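Local coordinates for adenosine monophosphate-protein transferase vopS (Vibrio parahaemolyticus, PDB 3LET) that transfers AMP from ATP to a specific threonine of the host GTPases RhoA, Rac and Cdc42, blocking effector binding and actin assembly, at residues Asp260-Ile272 against Met284-Asn296. Numbering follows the deposited sequence.
Sequences DKDLGKHLFAGVI and MGRMLYAIAELRN
Gly-264 and Phe-268 of helix 260-272 pack on Tyr-289 and Gly-285 of the helix in 284-296, the axes antiparallel at 172° and only 7.6 Å apart. Two glycines permit this: Gly-264 CA takes Ala-292 CB tightly at 3.4 Å, and Gly-285 lies beneath Val-271 and the tip of Ile-272. Phe-268 and Tyr-289 each swing CG anti to the backbone N (chi1 174° and 173°), which lays the ring edge against the partner helix. Tyr-289 CD1 comes 3.4 Å from Gly-264 C, while Phe-268 CE1 abuts the aliphatic CG of Arg-286. Along another flank, Leu-267 crosses Leu-288 at about a right angle, and Leu-288 CD1 reaches Val-271 CG2 at 3.7 Å. At the Asp-260 end, waters take over: one accepts from Gly-264 N and another joins Asp-260 O to Ala-292 O, 2.8 Å from each. Glu-293 brings OE2 to the water cluster beside Lys-261 O, while its OE1 is hydrogen-bonded to Asn-300 ND2. Arg-286, probably an ATP ligand by analogy with relatives, is salt-bridged to Glu-307. This antiparallel pair belongs to the helical Fic core; helices 207-217, 168-179 and 184-199 pack against the 284-296 side.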
loop_
_atom_site.group_PDB
_atom_site.type_symbol
_atom_site.label_atom_id
_atom_site.label_comp_id
_atom_site.label_asym_id
_atom_site.label_seq_id
_atom_site.Cartn_x
_atom_site.Cartn_y
_atom_site.Cartn_z
ATOM N N ASP A 260 23.946 -7.400 1.401
ATOM C CA ASP A 260 23.734 -6.734 2.678
ATOM C C ASP A 260 24.061 -5.249 2.610
ATOM O O ASP A 260 23.387 -4.438 3.245
ATOM C CB ASP A 260 24.582 -7.391 3.764
ATOM C CG ASP A 260 24.087 -8.776 4.126
ATOM O OD1 ASP A 260 22.928 -9.100 3.781
ATOM O OD2 ASP A 260 24.851 -9.538 4.757
ATOM N N LYS A 261 25.088 -4.878 1.848
ATOM C CA LYS A 261 25.495 -3.480 1.830
ATOM C C LYS A 261 24.514 -2.644 1.003
ATOM O O LYS A 261 24.514 -1.405 1.084
ATOM C CB LYS A 261 26.920 -3.320 1.278
ATOM C CG LYS A 261 27.025 -3.588 -0.209
ATOM C CD LYS A 261 28.403 -3.229 -0.762
ATOM C CE LYS A 261 28.668 -1.729 -0.694
ATOM N NZ LYS A 261 30.026 -1.378 -1.200
ATOM N N ASP A 262 23.686 -3.305 0.194
ATOM C CA ASP A 262 22.684 -2.587 -0.609
ATOM C C ASP A 262 21.239 -2.701 -0.084
ATOM O O ASP A 262 20.334 -2.053 -0.615
ATOM C CB ASP A 262 22.678 -3.095 -2.062
ATOM C CG ASP A 262 23.984 -2.790 -2.812
ATOM O OD1 ASP A 262 24.690 -1.823 -2.447
ATOM O OD2 ASP A 262 24.291 -3.521 -3.777
ATOM N N LEU A 263 21.018 -3.524 0.926
ATOM C CA LEU A 263 19.650 -3.749 1.407
ATOM C C LEU A 263 19.014 -2.440 1.882
ATOM O O LEU A 263 17.841 -2.192 1.614
ATOM C CB LEU A 263 19.635 -4.786 2.528
ATOM C CG LEU A 263 18.277 -5.030 3.173
ATOM C CD1 LEU A 263 17.301 -5.562 2.126
ATOM C CD2 LEU A 263 18.398 -5.972 4.356
ATOM N N GLY A 264 19.764 -1.604 2.600
ATOM C CA GLY A 264 19.177 -0.372 3.097
ATOM C C GLY A 264 18.609 0.474 1.965
ATOM O O GLY A 264 17.549 1.081 2.076
ATOM N N LYS A 265 19.351 0.551 0.867
ATOM C CA LYS A 265 18.920 1.338 -0.288
ATOM C C LYS A 265 17.612 0.823 -0.865
ATOM O O LYS A 265 16.750 1.611 -1.261
ATOM C CB LYS A 265 19.999 1.313 -1.382
ATOM C CG LYS A 265 21.220 2.088 -0.961
ATOM C CD LYS A 265 22.222 2.183 -2.109
ATOM C CE LYS A 265 23.646 2.122 -1.608
ATOM N NZ LYS A 265 24.096 3.463 -1.256
ATOM N N HIS A 266 17.499 -0.492 -0.966
ATOM C CA HIS A 266 16.299 -1.102 -1.540
ATOM C C HIS A 266 15.105 -0.906 -0.620
ATOM O O HIS A 266 13.989 -0.725 -1.085
ATOM C CB HIS A 266 16.507 -2.594 -1.791
ATOM C CG HIS A 266 17.391 -2.881 -2.962
ATOM N ND1 HIS A 266 16.914 -2.902 -4.254
ATOM C CD2 HIS A 266 18.720 -3.135 -3.043
ATOM C CE1 HIS A 266 17.911 -3.170 -5.085
ATOM N NE2 HIS A 266 19.017 -3.320 -4.377
ATOM N N LEU A 267 15.331 -0.943 0.689
ATOM C CA LEU A 267 14.227 -0.673 1.612
ATOM C C LEU A 267 13.778 0.779 1.561
ATOM O O LEU A 267 12.589 1.070 1.542
ATOM C CB LEU A 267 14.620 -1.068 3.039
ATOM C CG LEU A 267 14.806 -2.596 3.187
ATOM C CD1 LEU A 267 15.322 -2.859 4.603
ATOM C CD2 LEU A 267 13.485 -3.369 2.930
ATOM N N PHE A 268 14.738 1.687 1.547
ATOM C CA PHE A 268 14.460 3.124 1.431
ATOM C C PHE A 268 13.660 3.400 0.152
ATOM O O PHE A 268 12.648 4.108 0.169
ATOM C CB PHE A 268 15.810 3.882 1.404
ATOM C CG PHE A 268 15.678 5.363 1.139
ATOM C CD1 PHE A 268 15.697 6.283 2.196
ATOM C CD2 PHE A 268 15.555 5.834 -0.169
ATOM C CE1 PHE A 268 15.573 7.608 1.973
ATOM C CE2 PHE A 268 15.441 7.181 -0.406
ATOM C CZ PHE A 268 15.433 8.080 0.669
ATOM N N ALA A 269 14.119 2.849 -0.970
ATOM C CA ALA A 269 13.457 3.067 -2.257
ATOM C C ALA A 269 12.034 2.523 -2.225
ATOM O O ALA A 269 11.101 3.133 -2.754
ATOM C CB ALA A 269 14.255 2.359 -3.405
ATOM N N GLY A 270 11.879 1.336 -1.660
ATOM C CA GLY A 270 10.581 0.681 -1.635
ATOM C C GLY A 270 9.557 1.419 -0.810
ATOM O O GLY A 270 8.394 1.577 -1.218
ATOM N N VAL A 271 9.940 1.837 0.387
ATOM C CA VAL A 271 8.989 2.527 1.257
ATOM C C VAL A 271 8.558 3.853 0.642
ATOM O O VAL A 271 7.383 4.172 0.585
ATOM C CB VAL A 271 9.600 2.848 2.643
ATOM C CG1 VAL A 271 8.599 3.696 3.468
ATOM C CG2 VAL A 271 9.947 1.565 3.352
ATOM N N ILE A 272 9.521 4.650 0.191
ATOM C CA ILE A 272 9.186 5.998 -0.213
ATOM C C ILE A 272 8.635 5.958 -1.628
ATOM O O ILE A 272 7.664 6.652 -1.949
ATOM C CB ILE A 272 10.401 6.952 -0.123
ATOM C CG1 ILE A 272 10.814 7.131 1.349
ATOM C CG2 ILE A 272 10.058 8.319 -0.709
ATOM C CD1 ILE A 272 12.249 7.715 1.503
ATOM N N MET A 284 10.194 6.484 7.807
ATOM C CA MET A 284 10.350 5.030 7.774
ATOM C C MET A 284 11.488 4.611 6.866
ATOM O O MET A 284 12.265 3.704 7.211
ATOM C CB MET A 284 9.081 4.319 7.299
ATOM C CG MET A 284 8.089 4.016 8.423
ATOM S SD MET A 284 8.789 2.895 9.674
ATOM C CE MET A 284 8.636 1.265 8.923
ATOM N N GLY A 285 11.536 5.203 5.676
ATOM C CA GLY A 285 12.552 4.830 4.689
ATOM C C GLY A 285 13.959 5.059 5.220
ATOM O O GLY A 285 14.858 4.206 5.086
ATOM N N ARG A 286 14.163 6.208 5.840
ATOM C CA ARG A 286 15.468 6.503 6.474
ATOM C C ARG A 286 15.752 5.612 7.668
ATOM O O ARG A 286 16.874 5.176 7.861
ATOM C CB ARG A 286 15.522 7.974 6.892
ATOM C CG ARG A 286 15.442 8.883 5.681
ATOM C CD ARG A 286 15.951 10.305 5.942
ATOM N NE ARG A 286 15.811 11.086 4.703
ATOM C CZ ARG A 286 14.697 11.706 4.355
ATOM N NH1 ARG A 286 13.654 11.689 5.177
ATOM N NH2 ARG A 286 14.622 12.353 3.199
ATOM N N MET A 287 14.736 5.327 8.477
ATOM C CA MET A 287 14.957 4.424 9.604
ATOM C C MET A 287 15.325 3.030 9.076
ATOM O O MET A 287 16.249 2.394 9.596
ATOM C CB MET A 287 13.715 4.392 10.508
ATOM C CG MET A 287 13.733 3.319 11.593
ATOM S SD MET A 287 14.952 3.722 12.889
ATOM C CE MET A 287 14.053 5.006 13.793
ATOM N N LEU A 288 14.626 2.512 8.053
ATOM C CA LEU A 288 15.007 1.164 7.550
ATOM C C LEU A 288 16.399 1.148 6.901
ATOM O O LEU A 288 17.130 0.166 7.014
ATOM C CB LEU A 288 13.985 0.582 6.551
ATOM C CG LEU A 288 12.603 0.340 7.175
ATOM C CD1 LEU A 288 11.686 -0.271 6.116
ATOM C CD2 LEU A 288 12.659 -0.576 8.370
ATOM N N TYR A 289 16.759 2.227 6.218
ATOM C CA TYR A 289 18.088 2.323 5.612
ATOM C C TYR A 289 19.130 2.225 6.726
ATOM O O TYR A 289 20.089 1.446 6.611
ATOM C CB TYR A 289 18.245 3.667 4.886
ATOM C CG TYR A 289 19.666 3.900 4.368
ATOM C CD1 TYR A 289 20.107 3.276 3.193
ATOM C CD2 TYR A 289 20.545 4.744 5.053
ATOM C CE1 TYR A 289 21.393 3.487 2.696
ATOM C CE2 TYR A 289 21.871 4.959 4.566
ATOM C CZ TYR A 289 22.271 4.333 3.397
ATOM O OH TYR A 289 23.565 4.536 2.940
ATOM N N ALA A 290 18.951 3.032 7.780
ATOM C CA ALA A 290 19.896 3.055 8.907
ATOM C C ALA A 290 19.971 1.708 9.605
ATOM O O ALA A 290 21.049 1.253 9.950
ATOM C CB ALA A 290 19.529 4.134 9.924
ATOM N N ILE A 291 18.838 1.070 9.858
ATOM C CA ILE A 291 18.884 -0.223 10.523
ATOM C C ILE A 291 19.644 -1.220 9.660
ATOM O O ILE A 291 20.481 -1.969 10.167
ATOM C CB ILE A 291 17.482 -0.766 10.793
ATOM C CG1 ILE A 291 16.749 0.141 11.795
ATOM C CG2 ILE A 291 17.542 -2.210 11.311
ATOM C CD1 ILE A 291 15.211 -0.142 11.810
ATOM N N ALA A 292 19.347 -1.246 8.362
ATOM C CA ALA A 292 20.049 -2.175 7.458
ATOM C C ALA A 292 21.555 -1.898 7.495
ATOM O O ALA A 292 22.378 -2.815 7.556
ATOM C CB ALA A 292 19.518 -2.066 6.008
ATOM N N GLU A 293 21.914 -0.626 7.487
ATOM C CA GLU A 293 23.333 -0.256 7.495
ATOM C C GLU A 293 24.003 -0.738 8.773
ATOM O O GLU A 293 25.136 -1.253 8.748
ATOM C CB GLU A 293 23.495 1.254 7.415
ATOM C CG GLU A 293 23.214 1.840 6.050
ATOM C CD GLU A 293 24.342 1.534 5.082
ATOM O OE1 GLU A 293 25.400 2.197 5.163
ATOM O OE2 GLU A 293 24.172 0.623 4.255
ATOM N N LEU A 294 23.323 -0.535 9.898
ATOM C CA LEU A 294 23.937 -0.825 11.197
ATOM C C LEU A 294 24.100 -2.329 11.334
ATOM O O LEU A 294 25.119 -2.805 11.833
ATOM C CB LEU A 294 23.113 -0.244 12.349
ATOM C CG LEU A 294 23.085 1.281 12.413
ATOM C CD1 LEU A 294 22.189 1.744 13.535
ATOM C CD2 LEU A 294 24.506 1.884 12.588
ATOM N N ARG A 295 23.127 -3.091 10.837
ATOM C CA ARG A 295 23.229 -4.542 10.901
ATOM C C ARG A 295 24.360 -5.043 10.019
ATOM O O ARG A 295 24.817 -6.187 10.177
ATOM C CB ARG A 295 21.900 -5.188 10.499
ATOM C CG ARG A 295 20.815 -4.932 11.537
ATOM C CD ARG A 295 19.507 -5.598 11.143
ATOM N NE ARG A 295 18.493 -5.479 12.190
ATOM C CZ ARG A 295 17.291 -6.031 12.087
ATOM N NH1 ARG A 295 16.979 -6.702 10.975
ATOM N NH2 ARG A 295 16.409 -5.896 13.071
ATOM N N ASN A 296 24.802 -4.204 9.084
ATOM C CA ASN A 296 25.969 -4.535 8.266
ATOM C C ASN A 296 27.237 -3.827 8.767
ATOM O O ASN A 296 28.191 -3.645 8.007
ATOM C CB ASN A 296 25.732 -4.191 6.791
ATOM C CG ASN A 296 26.661 -4.964 5.850
ATOM O OD1 ASN A 296 26.870 -6.162 6.020
ATOM N ND2 ASN A 296 27.204 -4.282 4.857
HETATM O O HOH W 1 22.434 -1.643 3.835
HETATM O O HOH W 2 22.183 -4.944 5.707
HETATM O O HOH W 3 22.370 0.060 1.613
HETATM O O HOH W 4 26.175 0.455 2.716
#